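Local coordinates for protein glucose-6-phosphate isomerase (Chlamydia trachomatis D/UW-3/CX, PDB 6OTU) that catalyses the reversible isomerization of glucose-6-phosphate to fructose-6-phosphate, the sugar-phosphate interconversion of the glucose-6-phosphate isomerase family, at residues S150-I155 against G278-F283; G163-Y168 against I181-N186; C352-N357 against R371-I376; N357-S362 against S491-G496. All coordinates share one frame; numbering follows the deposited sequence.

Contact 1 of 4, residues S150-I155 against G278-F283; sequences STLVQI and GVVLGF
Val279 opens the helix side of this interface, lightly: its CG1 lies 4.3 Å from CD1 of Leu152 on the facing strand. The side chain of Val280, one residue on, crosses that of Leu152 at about a right angle, CG2 meeting Leu152 CD2 at 3.6 Å. The other branch, CG1, falls between the backbone N and the carbonyl carbon (chi1 61°), and there it faces Gln154, whose OE1 comes within 3.4 Å of Val280 CB. A water joins the same two residues: it donates to Gln154 OE1 at 2.7 Å and accepts from Val280 N at 2.9 Å. The NE2 end of that amide is held by Ser160 O. At Phe283 the ring runs alongside Leu152 in the opposite sense, with CD2 3.6 Å from Leu152 CB, an oblique approach. Its CZ reaches further back, so that Thr151 N lies at the ring edge, 3.9 Å away. Helix 275-285 lies in a helical layer on one side of the parallel sheet, nearly antiparallel to strand 151-155 (162° between the local axes), consistent with the alpha-beta-alpha sandwich of SIS domains. No direct hydrogen bond spans the two segments: apolar side chains make the join, and the buried polar atoms at its Gln154 end are satisfied through the water and Ser160.

Contact 2 of 4, residues G163-Y168 against I181-N186; sequences GPKAMY and IFFVSN
Lys165 lays its aliphatic chain over the ring of Phe183, and each carbon finds a different part of the ring. CB stands 3.8 Å from the ring centroid and only 14° off the normal, a CH-pi contact. With CG anti to the backbone N (chi1 -176°), the chain continues over the same face: CG is 3.6 Å from Phe183 CE1, and CD is 3.6 Å from Phe183 CD1. A bend at chi3 (75°) then takes the ammonium end away from the ring, and NZ makes a long, weak ion pair with Glu161. At the root of the side chain, Lys165 CA lies 3.5 Å from Phe183 CZ.

Helix 162-172 is the crossover of a beta-alpha-beta unit: it links strand 151-155 to strand 180-184, its neighbour at one border of the five-stranded parallel sheet, and runs back along the face of the sheet, nearly antiparallel to that strand.

One turn further on, Tyr168 offers a ring face to Ile181, whose CB lies 4.0 Å from the ring centroid in a second CH-pi contact. The CG1 branch of Ile181 leans closer, 3.4 Å from Tyr168 CE1. At the tip, a water lies between Tyr168 OH and Ile181 N, accepting from the latter at 3.0 Å, while Gln172 is the stronger partner of the hydroxyl.

Contact 3 of 4, residues C352-N357 against R371-I376; sequences CGMESN and RTSPII. With G6Q (glucose-6-phosphate), chain E.
The final turn of helix 345-357, which carries the active-site Glu355, meets the loop before strand 375-377 and the first two residues of that strand, the second in the beta-alpha-beta unit 332-337, 345-357, 375-377. Met354 does most of the touching. Its CG, anti to the carbonyl carbon (chi1 -62°), passes Pro374 O at 3.6 Å. From there SD accepts a weak but nearly straight hydrogen bond from Ile376 N (3.4 Å, 176°), and CE turns onto Ile375 CD1 at 3.5 Å. Gly353 brings its CA to within 3.8 Å of Ile376 CD1. At the helix end Ser373 N donates to Asn357 O at 3.1 Å, from well above the carbonyl plane, while Ser373 OG turns back to its own chain and donates to Pro374 O. A water accepts from Asn357 ND2, which also donates to Phe480 O, and bonds weakly to Ser373 OG; Asn357 OD1 takes its hydrogen bond from Ser491 OG. Glu355 points the other way, into the pocket, where its OE1 lies 3.0 Å from C2 of glucose-6-phosphate. Around the contact, helix 466-487 packs on Asn357 and Ile376, strand 332-337 flanks Pro374 to Ile376, and Trp377 of the second subunit touches Met354 and Ile375.

Contact 4 of 4, residues N357-S362 against S491-G496; sequences NGKSIS and SFDQEG
Asn357 and Ser491 bring the two backbones to 5.3 Å between CA atoms, just where helix 345-357 gives way to an inverse gamma turn centred on Gly358. The facing loop leads to Gln494, the N-cap residue of helix 495-511 and part of the glucose-6-phosphate pocket. At the turn, Ser491 OG donates to Asn357 OD1 at 2.7 Å, lying in the carbonyl plane of the amide. Lys359 makes the other half of the contact. Bends at chi2 (-73°) and chi4 (59°) fold its chain so that NZ lands beside Asp493. There it forms a salt bridge with Asp493 OD1 at 3.2 Å, meeting that oxygen nearly end-on. Asn490 O and Ser356 O also accept from the ammonium; its three N-H groups cannot serve four oxygens fully at once, but these surroundings should favour its positive charge. The other carboxylate oxygen, Asp493 OD2, is bonded to Asn447 of the second subunit, and Gln390 of that subunit packs against Lys359, so the contact lies at the dimer interface. Lys359 NZ also donates to the backbone of the residue whose carboxylate it pairs with, reaching Asp493 O at 2.9 Å from above the carbonyl plane.

How the contacts relate
Contacts 1 and 2 belong to one parallel sheet: strands 151-155 and 180-184 are neighbours in it, and Val280 and Ile181 pack together where helices 275-285 and 162-172 lie on it. Both rely on apolar side chains and use single waters for polar atoms, contact 1 being buried and contact 2 only partly so. Contacts 3 and 4, also buried, lie about 22 to 31 Å away between centres, share Asn357, and are joined by a probable hydrogen bond from Thr372 OG1 to Lys359 O. Contact 3 mixes methionine and isoleucine packing with backbone hydrogen bonding; contact 4 is chiefly polar. They hold the pocket residues Glu355 and Gln494. Contacts 2, 3 and 4 touch the second subunit; contact 1 does not.

Contact 1 of 4, residues S150-I155 against G278-F283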
loop_
_atom_site.group_PDB
_atom_site.type_symbol
_atom_site.label_atom_id
_atom_site.label_comp_id
_atom_site.label_asym_id
_atom_site.label_seq_id
_atom_site.Cartn_x
_atom_site.Cartn_y
_atom_site.Cartn_z
ATOM N N SER A 150 8.722 29.590 1.826
ATOM C CA SER A 150 7.851 28.980 0.835
ATOM C C SER A 150 7.793 27.463 0.950
ATOM O O SER A 150 6.898 26.849 0.365
ATOM C CB SER A 150 8.345 29.365 -0.565
ATOM O OG SER A 150 9.670 28.891 -0.734
ATOM N N THR A 151 8.698 26.857 1.713
ATOM C CA THR A 151 8.976 25.428 1.664
ATOM C C THR A 151 9.144 24.871 3.069
ATOM O O THR A 151 9.909 25.422 3.864
ATOM C CB THR A 151 10.253 25.184 0.855
ATOM O OG1 THR A 151 10.086 25.753 -0.450
ATOM C CG2 THR A 151 10.562 23.704 0.742
ATOM N N LEU A 152 8.456 23.772 3.370
ATOM C CA LEU A 152 8.608 23.085 4.648
ATOM C C LEU A 152 9.019 21.638 4.397
ATOM O O LEU A 152 8.425 20.956 3.552
ATOM C CB LEU A 152 7.310 23.144 5.477
ATOM C CG LEU A 152 7.413 22.611 6.916
ATOM C CD1 LEU A 152 6.538 23.403 7.844
ATOM C CD2 LEU A 152 7.073 21.123 7.023
ATOM N N VAL A 153 10.019 21.165 5.146
ATOM C CA VAL A 153 10.515 19.788 5.050
ATOM C C VAL A 153 10.359 19.124 6.410
ATOM O O VAL A 153 11.034 19.504 7.373
ATOM C CB VAL A 153 11.977 19.728 4.595
ATOM C CG1 VAL A 153 12.464 18.279 4.601
ATOM C CG2 VAL A 153 12.130 20.355 3.208
ATOM N N GLN A 154 9.480 18.138 6.501
ATOM C CA GLN A 154 9.298 17.412 7.750
ATOM C C GLN A 154 10.243 16.221 7.770
ATOM O O GLN A 154 10.137 15.326 6.928
ATOM C CB GLN A 154 7.855 16.946 7.922
ATOM C CG GLN A 154 7.607 16.226 9.230
ATOM C CD GLN A 154 6.316 16.653 9.919
ATOM O OE1 GLN A 154 5.919 17.827 9.875
ATOM N NE2 GLN A 154 5.661 15.698 10.579
ATOM N N ILE A 155 11.171 16.231 8.722
ATOM C CA ILE A 155 12.080 15.125 8.980
ATOM C C ILE A 155 11.507 14.329 10.142
ATOM O O ILE A 155 11.329 14.862 11.243
ATOM C CB ILE A 155 13.503 15.623 9.298
ATOM C CG1 ILE A 155 14.102 16.360 8.093
ATOM C CG2 ILE A 155 14.394 14.466 9.732
ATOM C CD1 ILE A 155 15.518 16.871 8.305
ATOM N N GLY A 278 0.485 19.696 13.719
ATOM C CA GLY A 278 0.087 21.097 13.770
ATOM C C GLY A 278 1.006 22.021 12.992
ATOM O O GLY A 278 0.544 22.945 12.315
ATOM N N VAL A 279 2.319 21.784 13.074
ATOM C CA VAL A 279 3.279 22.664 12.409
ATOM C C VAL A 279 3.139 22.568 10.890
ATOM O O VAL A 279 2.945 23.576 10.203
ATOM C CB VAL A 279 4.716 22.350 12.864
ATOM C CG1 VAL A 279 5.698 23.142 12.032
ATOM C CG2 VAL A 279 4.892 22.660 14.346
ATOM N N VAL A 280 3.243 21.358 10.340
ATOM C CA VAL A 280 3.222 21.235 8.885
ATOM C C VAL A 280 1.863 21.645 8.332
ATOM O O VAL A 280 1.782 22.373 7.335
ATOM C CB VAL A 280 3.620 19.810 8.446
ATOM C CG1 VAL A 280 2.658 18.762 8.988
ATOM C CG2 VAL A 280 3.711 19.743 6.921
ATOM N N LEU A 281 0.778 21.210 8.978
ATOM C CA LEU A 281 -0.553 21.583 8.512
ATOM C C LEU A 281 -0.770 23.081 8.651
ATOM O O LEU A 281 -1.266 23.734 7.726
ATOM C CB LEU A 281 -1.625 20.810 9.283
ATOM C CG LEU A 281 -1.611 19.281 9.127
ATOM C CD1 LEU A 281 -2.637 18.639 10.053
ATOM C CD2 LEU A 281 -1.845 18.858 7.690
ATOM N N GLY A 282 -0.402 23.646 9.803
ATOM C CA GLY A 282 -0.562 25.080 9.992
ATOM C C GLY A 282 0.212 25.909 8.980
ATOM O O GLY A 282 -0.292 26.913 8.471
ATOM N N PHE A 283 1.441 25.494 8.662
ATOM C CA PHE A 283 2.239 26.225 7.681
ATOM C C PHE A 283 1.641 26.111 6.284
ATOM O O PHE A 283 1.558 27.106 5.551
ATOM C CB PHE A 283 3.678 25.709 7.702
ATOM C CG PHE A 283 4.574 26.333 6.671
ATOM C CD1 PHE A 283 5.247 27.517 6.937
ATOM C CD2 PHE A 283 4.772 25.723 5.438
ATOM C CE1 PHE A 283 6.088 28.090 5.985
ATOM C CE2 PHE A 283 5.611 26.290 4.492
ATOM C CZ PHE A 283 6.270 27.475 4.765
HETATM O O HOH W 1 4.623 19.257 11.833
#

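Contact 2 of 4, residues G163-Y168 against I181-N186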
loop_
_atom_site.group_PDB
_atom_site.type_symbol
_atom_site.label_atom_id
_atom_site.label_comp_id
_atom_site.label_asym_id
_atom_site.label_seq_id
_atom_site.Cartn_x
_atom_site.Cartn_y
_atom_site.Cartn_z
ATOM N N GLY A 163 0.841 10.100 9.683
ATOM C CA GLY A 163 -0.370 10.815 10.013
ATOM C C GLY A 163 -0.390 12.232 9.462
ATOM O O GLY A 163 -1.317 12.622 8.739
ATOM N N PRO A 164 0.621 13.042 9.809
ATOM C CA PRO A 164 0.734 14.365 9.166
ATOM C C PRO A 164 0.677 14.310 7.641
ATOM O O PRO A 164 -0.058 15.095 7.031
ATOM C CB PRO A 164 2.083 14.878 9.683
ATOM C CG PRO A 164 2.212 14.251 11.030
ATOM C CD PRO A 164 1.523 12.915 10.974
ATOM N N LYS A 165 1.392 13.371 7.016
ATOM C CA LYS A 165 1.420 13.303 5.556
ATOM C C LYS A 165 0.052 12.928 4.988
ATOM O O LYS A 165 -0.402 13.529 4.014
ATOM C CB LYS A 165 2.501 12.316 5.092
ATOM C CG LYS A 165 2.675 12.259 3.556
ATOM C CD LYS A 165 3.919 11.505 3.127
ATOM C CE LYS A 165 3.728 10.013 3.294
ATOM N NZ LYS A 165 4.713 9.224 2.492
ATOM N N ALA A 166 -0.621 11.951 5.597
ATOM C CA ALA A 166 -1.969 11.597 5.169
ATOM C C ALA A 166 -2.926 12.781 5.301
ATOM O O ALA A 166 -3.802 12.986 4.448
ATOM C CB ALA A 166 -2.469 10.403 5.985
ATOM N N MET A 167 -2.776 13.571 6.367
ATOM C CA MET A 167 -3.670 14.703 6.573
ATOM C C MET A 167 -3.333 15.852 5.628
ATOM O O MET A 167 -4.234 16.535 5.140
ATOM C CB MET A 167 -3.622 15.155 8.043
ATOM C CG MET A 167 -4.324 14.194 9.035
ATOM S SD MET A 167 -6.046 13.734 8.607
ATOM C CE MET A 167 -5.794 12.124 7.835
ATOM N N TYR A 168 -2.044 16.068 5.353
ATOM C CA TYR A 168 -1.648 17.142 4.454
ATOM C C TYR A 168 -2.238 16.933 3.057
ATOM O O TYR A 168 -2.837 17.849 2.477
ATOM C CB TYR A 168 -0.114 17.255 4.400
ATOM C CG TYR A 168 0.334 18.090 3.223
ATOM C CD1 TYR A 168 0.243 19.472 3.259
ATOM C CD2 TYR A 168 0.777 17.496 2.054
ATOM C CE1 TYR A 168 0.604 20.240 2.169
ATOM C CE2 TYR A 168 1.139 18.250 0.960
ATOM C CZ TYR A 168 1.048 19.623 1.015
ATOM O OH TYR A 168 1.416 20.385 -0.085
ATOM N N ILE A 181 5.814 21.273 0.235
ATOM C CA ILE A 181 5.865 20.455 1.441
ATOM C C ILE A 181 6.492 19.112 1.096
ATOM O O ILE A 181 6.060 18.442 0.151
ATOM C CB ILE A 181 4.464 20.266 2.061
ATOM C CG1 ILE A 181 3.749 21.620 2.209
ATOM C CG2 ILE A 181 4.541 19.543 3.396
ATOM C CD1 ILE A 181 4.374 22.534 3.232
ATOM N N PHE A 182 7.511 18.723 1.859
ATOM C CA PHE A 182 8.226 17.473 1.643
ATOM C C PHE A 182 8.351 16.719 2.957
ATOM O O PHE A 182 8.326 17.306 4.047
ATOM C CB PHE A 182 9.629 17.718 1.053
ATOM C CG PHE A 182 9.612 18.453 -0.255
ATOM C CD1 PHE A 182 9.619 19.839 -0.287
ATOM C CD2 PHE A 182 9.563 17.753 -1.455
ATOM C CE1 PHE A 182 9.579 20.515 -1.494
ATOM C CE2 PHE A 182 9.530 18.420 -2.670
ATOM C CZ PHE A 182 9.540 19.804 -2.692
ATOM N N PHE A 183 8.499 15.401 2.842
ATOM C CA PHE A 183 8.724 14.533 3.992
ATOM C C PHE A 183 9.979 13.721 3.746
ATOM O O PHE A 183 10.077 13.019 2.737
ATOM C CB PHE A 183 7.534 13.605 4.251
ATOM C CG PHE A 183 6.261 14.336 4.505
ATOM C CD1 PHE A 183 5.477 14.770 3.449
ATOM C CD2 PHE A 183 5.854 14.617 5.805
ATOM C CE1 PHE A 183 4.299 15.462 3.688
ATOM C CE2 PHE A 183 4.669 15.302 6.046
ATOM C CZ PHE A 183 3.892 15.724 4.982
ATOM N N VAL A 184 10.930 13.823 4.669
ATOM C CA VAL A 184 12.153 13.030 4.653
ATOM C C VAL A 184 12.090 12.104 5.863
ATOM O O VAL A 184 12.058 12.564 7.013
ATOM C CB VAL A 184 13.404 13.926 4.676
ATOM C CG1 VAL A 184 14.689 13.104 4.811
ATOM C CG2 VAL A 184 13.452 14.783 3.435
ATOM N N SER A 185 12.062 10.799 5.609
ATOM C CA SER A 185 11.783 9.841 6.672
ATOM C C SER A 185 12.811 8.714 6.716
ATOM O O SER A 185 13.423 8.468 7.760
ATOM C CB SER A 185 10.368 9.279 6.496
ATOM O OG SER A 185 10.179 8.773 5.172
ATOM N N ASN A 186 13.013 8.033 5.588
ATOM C CA ASN A 186 13.875 6.855 5.534
ATOM C C ASN A 186 15.322 7.209 5.876
ATOM O O ASN A 186 15.824 8.286 5.540
ATOM C CB ASN A 186 13.812 6.238 4.125
ATOM C CG ASN A 186 14.144 4.739 4.099
ATOM O OD1 ASN A 186 14.877 4.223 4.944
ATOM N ND2 ASN A 186 13.602 4.042 3.100
HETATM O O HOH W 2 3.926 19.879 -1.705
#

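Contact 3 of 4, residues C352-N357 against R371-I376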
loop_
_atom_site.group_PDB
_atom_site.type_symbol
_atom_site.label_atom_id
_atom_site.label_comp_id
_atom_site.label_asym_id
_atom_site.label_seq_id
_atom_site.Cartn_x
_atom_site.Cartn_y
_atom_site.Cartn_z
ATOM N N CYS A 352 -1.617 2.551 12.124
ATOM C CA CYS A 352 -2.332 2.835 13.356
ATOM C C CYS A 352 -3.034 1.586 13.874
ATOM O O CYS A 352 -3.002 1.298 15.075
ATOM C CB CYS A 352 -3.307 3.983 13.115
ATOM S SG CYS A 352 -4.228 4.498 14.621
ATOM N N GLY A 353 -3.614 0.796 12.971
ATOM C CA GLY A 353 -4.284 -0.440 13.336
ATOM C C GLY A 353 -3.346 -1.597 13.619
ATOM O O GLY A 353 -3.496 -2.265 14.642
ATOM N N MET A 354 -2.372 -1.845 12.737
ATOM C CA MET A 354 -1.495 -3.005 12.914
ATOM C C MET A 354 -0.464 -2.785 14.015
ATOM O O MET A 354 -0.087 -3.734 14.715
ATOM C CB MET A 354 -0.798 -3.349 11.602
ATOM C CG MET A 354 -1.787 -3.737 10.505
ATOM S SD MET A 354 -0.996 -4.289 8.993
ATOM C CE MET A 354 -0.371 -5.870 9.519
ATOM N N GLU A 355 0.045 -1.560 14.168
ATOM C CA GLU A 355 0.971 -1.320 15.271
ATOM C C GLU A 355 0.249 -1.330 16.620
ATOM O O GLU A 355 0.800 -1.806 17.624
ATOM C CB GLU A 355 1.715 -0.002 15.067
ATOM C CG GLU A 355 3.061 0.025 15.742
ATOM C CD GLU A 355 3.608 1.408 15.853
ATOM O OE1 GLU A 355 4.652 1.565 16.502
ATOM O OE2 GLU A 355 2.995 2.344 15.298
ATOM N N SER A 356 -0.982 -0.810 16.669
ATOM C CA SER A 356 -1.726 -0.823 17.926
ATOM C C SER A 356 -2.133 -2.238 18.308
ATOM O O SER A 356 -1.907 -2.679 19.438
ATOM C CB SER A 356 -2.974 0.060 17.829
ATOM O OG SER A 356 -2.641 1.423 17.649
ATOM N N ASN A 357 -2.731 -2.972 17.377
ATOM C CA ASN A 357 -3.409 -4.204 17.735
ATOM C C ASN A 357 -2.680 -5.436 17.233
ATOM O O ASN A 357 -3.197 -6.552 17.371
ATOM C CB ASN A 357 -4.863 -4.143 17.252
ATOM C CG ASN A 357 -5.647 -3.055 17.984
ATOM O OD1 ASN A 357 -5.325 -2.746 19.133
ATOM N ND2 ASN A 357 -6.655 -2.461 17.333
ATOM N N ARG A 371 -7.172 -14.302 17.435
ATOM C CA ARG A 371 -6.405 -13.443 16.544
ATOM C C ARG A 371 -6.793 -11.989 16.757
ATOM O O ARG A 371 -7.959 -11.674 17.003
ATOM C CB ARG A 371 -6.605 -13.857 15.079
ATOM C CG ARG A 371 -6.219 -15.321 14.866
ATOM C CD ARG A 371 -6.017 -15.689 13.419
ATOM N NE ARG A 371 -5.661 -17.104 13.271
ATOM C CZ ARG A 371 -4.416 -17.555 13.156
ATOM N NH1 ARG A 371 -3.394 -16.705 13.172
ATOM N NH2 ARG A 371 -4.188 -18.858 13.024
ATOM N N THR A 372 -5.806 -11.105 16.675
ATOM C CA THR A 372 -6.082 -9.691 16.877
ATOM C C THR A 372 -6.060 -8.926 15.557
ATOM O O THR A 372 -6.882 -9.210 14.679
ATOM C CB THR A 372 -5.098 -9.123 17.881
ATOM O OG1 THR A 372 -3.778 -9.563 17.533
ATOM C CG2 THR A 372 -5.478 -9.619 19.286
ATOM N N SER A 373 -5.151 -7.959 15.393
ATOM C CA SER A 373 -5.225 -7.086 14.222
ATOM C C SER A 373 -5.178 -7.902 12.933
ATOM O O SER A 373 -4.398 -8.855 12.839
ATOM C CB SER A 373 -4.098 -6.051 14.198
ATOM O OG SER A 373 -4.271 -5.192 13.075
ATOM N N PRO A 374 -6.031 -7.606 11.965
ATOM C CA PRO A 374 -5.835 -8.134 10.613
ATOM C C PRO A 374 -4.780 -7.313 9.877
ATOM O O PRO A 374 -4.341 -6.252 10.342
ATOM C CB PRO A 374 -7.218 -7.988 9.966
ATOM C CG PRO A 374 -7.861 -6.833 10.699
ATOM C CD PRO A 374 -7.255 -6.795 12.093
ATOM N N ILE A 375 -4.356 -7.841 8.720
ATOM C CA ILE A 375 -3.570 -7.039 7.791
ATOM C C ILE A 375 -4.459 -5.926 7.261
ATOM O O ILE A 375 -5.593 -6.163 6.824
ATOM C CB ILE A 375 -3.013 -7.891 6.643
ATOM C CG1 ILE A 375 -2.367 -9.179 7.158
ATOM C CG2 ILE A 375 -1.998 -7.094 5.828
ATOM C CD1 ILE A 375 -1.248 -8.952 8.080
ATOM N N ILE A 376 -3.975 -4.700 7.341
ATOM C CA ILE A 376 -4.693 -3.562 6.791
ATOM C C ILE A 376 -3.938 -3.139 5.542
ATOM O O ILE A 376 -2.724 -2.928 5.588
ATOM C CB ILE A 376 -4.837 -2.430 7.818
ATOM C CG1 ILE A 376 -5.704 -2.918 8.989
ATOM C CG2 ILE A 376 -5.465 -1.189 7.182
ATOM C CD1 ILE A 376 -5.734 -1.981 10.202
HETATM C C1 G6Q E . 4.419 5.271 16.885
HETATM C C2 G6Q E . 5.673 4.392 16.902
HETATM C C3 G6Q E . 6.717 4.788 15.864
HETATM C C4 G6Q E . 7.424 6.115 16.166
HETATM C C5 G6Q E . 8.679 6.285 15.308
HETATM C C6 G6Q E . 9.294 7.657 15.449
HETATM O O1 G6Q E . 3.606 5.143 17.739
HETATM O O2 G6Q E . 6.269 4.387 18.193
HETATM O O3 G6Q E . 6.111 4.863 14.572
HETATM O O4 G6Q E . 6.545 7.209 15.917
HETATM O O5 G6Q E . 9.623 5.269 15.661
HETATM O O6 G6Q E . 9.573 7.876 16.859
HETATM P P G6Q E . 10.041 9.340 17.362
HETATM O O1P G6Q E . 8.888 10.286 17.074
HETATM O O2P G6Q E . 10.294 9.157 18.853
HETATM O O3P G6Q E . 11.295 9.692 16.587
HETATM O O HOH W 3 -6.865 -3.540 14.541
#

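Contact 4 of 4, residues N357-S362 against S491-G496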
loop_
_atom_site.group_PDB
_atom_site.type_symbol
_atom_site.label_atom_id
_atom_site.label_comp_id
_atom_site.label_asym_id
_atom_site.label_seq_id
_atom_site.Cartn_x
_atom_site.Cartn_y
_atom_site.Cartn_z
ATOM N N ASN A 357 -2.731 -2.972 17.377
ATOM C CA ASN A 357 -3.409 -4.204 17.735
ATOM C C ASN A 357 -2.680 -5.436 17.233
ATOM O O ASN A 357 -3.197 -6.552 17.371
ATOM C CB ASN A 357 -4.863 -4.143 17.252
ATOM C CG ASN A 357 -5.647 -3.055 17.984
ATOM O OD1 ASN A 357 -5.325 -2.746 19.133
ATOM N ND2 ASN A 357 -6.655 -2.461 17.333
ATOM N N GLY A 358 -1.464 -5.275 16.709
ATOM C CA GLY A 358 -0.659 -6.429 16.356
ATOM C C GLY A 358 -0.006 -7.035 17.580
ATOM O O GLY A 358 1.211 -6.959 17.746
ATOM N N LYS A 359 -0.813 -7.630 18.453
ATOM C CA LYS A 359 -0.365 -8.068 19.767
ATOM C C LYS A 359 -0.845 -9.486 20.012
ATOM O O LYS A 359 -1.813 -9.944 19.397
ATOM C CB LYS A 359 -0.891 -7.153 20.873
ATOM C CG LYS A 359 -0.610 -5.680 20.639
ATOM C CD LYS A 359 0.876 -5.376 20.861
ATOM C CE LYS A 359 1.232 -3.980 20.385
ATOM N NZ LYS A 359 0.446 -2.945 21.094
ATOM N N SER A 360 -0.153 -10.187 20.910
ATOM C CA SER A 360 -0.542 -11.563 21.187
ATOM C C SER A 360 -0.427 -11.887 22.674
ATOM O O SER A 360 -0.257 -13.050 23.043
ATOM C CB SER A 360 0.280 -12.548 20.347
ATOM O OG SER A 360 1.643 -12.198 20.378
ATOM N N ILE A 361 -0.533 -10.867 23.534
ATOM C CA ILE A 361 -0.708 -11.026 24.974
ATOM C C ILE A 361 -1.750 -10.017 25.450
ATOM O O ILE A 361 -1.889 -8.929 24.879
ATOM C CB ILE A 361 0.610 -10.841 25.762
ATOM C CG1 ILE A 361 1.233 -9.490 25.432
ATOM C CG2 ILE A 361 1.570 -11.979 25.492
ATOM C CD1 ILE A 361 1.125 -8.525 26.563
ATOM N N SER A 362 -2.479 -10.387 26.510
ATOM C CA SER A 362 -3.520 -9.558 27.116
ATOM C C SER A 362 -2.920 -8.505 28.052
ATOM O O SER A 362 -1.768 -8.601 28.487
ATOM C CB SER A 362 -4.499 -10.426 27.913
ATOM O OG SER A 362 -3.916 -10.895 29.127
ATOM N N SER A 491 -3.368 -1.656 23.283
ATOM C CA SER A 491 -3.244 -1.048 21.963
ATOM C C SER A 491 -2.168 0.029 21.891
ATOM O O SER A 491 -1.934 0.547 20.802
ATOM C CB SER A 491 -4.580 -0.421 21.536
ATOM O OG SER A 491 -5.637 -1.363 21.480
ATOM N N PHE A 492 -1.527 0.414 22.995
ATOM C CA PHE A 492 -0.851 1.700 23.015
ATOM C C PHE A 492 0.646 1.622 23.260
ATOM O O PHE A 492 1.286 2.675 23.374
ATOM C CB PHE A 492 -1.527 2.619 24.049
ATOM C CG PHE A 492 -3.016 2.712 23.864
ATOM C CD1 PHE A 492 -3.554 3.356 22.742
ATOM C CD2 PHE A 492 -3.883 2.111 24.773
ATOM C CE1 PHE A 492 -4.935 3.424 22.547
ATOM C CE2 PHE A 492 -5.270 2.163 24.580
ATOM C CZ PHE A 492 -5.800 2.820 23.466
ATOM N N ASP A 493 1.234 0.431 23.315
ATOM C CA ASP A 493 2.687 0.312 23.264
ATOM C C ASP A 493 3.096 -0.416 21.980
ATOM O O ASP A 493 2.270 -0.701 21.099
ATOM C CB ASP A 493 3.235 -0.363 24.536
ATOM C CG ASP A 493 2.713 -1.777 24.733
ATOM O OD1 ASP A 493 1.850 -2.226 23.928
ATOM O OD2 ASP A 493 3.168 -2.427 25.708
ATOM N N GLN A 494 4.394 -0.698 21.857
ATOM C CA GLN A 494 4.910 -1.216 20.593
ATOM C C GLN A 494 6.282 -1.845 20.799
ATOM O O GLN A 494 7.293 -1.366 20.280
ATOM C CB GLN A 494 4.937 -0.108 19.528
ATOM C CG GLN A 494 5.672 1.186 19.891
ATOM C CD GLN A 494 4.919 2.094 20.840
ATOM O OE1 GLN A 494 3.730 2.359 20.667
ATOM N NE2 GLN A 494 5.616 2.577 21.869
ATOM N N GLU A 495 6.327 -2.930 21.570
ATOM C CA GLU A 495 7.607 -3.554 21.875
ATOM C C GLU A 495 8.300 -4.098 20.628
ATOM O O GLU A 495 9.530 -4.239 20.633
ATOM C CB GLU A 495 7.402 -4.650 22.912
ATOM C CG GLU A 495 7.110 -4.097 24.297
ATOM C CD GLU A 495 8.238 -3.220 24.841
ATOM O OE1 GLU A 495 9.433 -3.561 24.635
ATOM O OE2 GLU A 495 7.924 -2.177 25.460
ATOM N N GLY A 496 7.546 -4.400 19.563
ATOM C CA GLY A 496 8.172 -4.774 18.299
ATOM C C GLY A 496 8.946 -3.632 17.664
ATOM O O GLY A 496 10.019 -3.844 17.088
#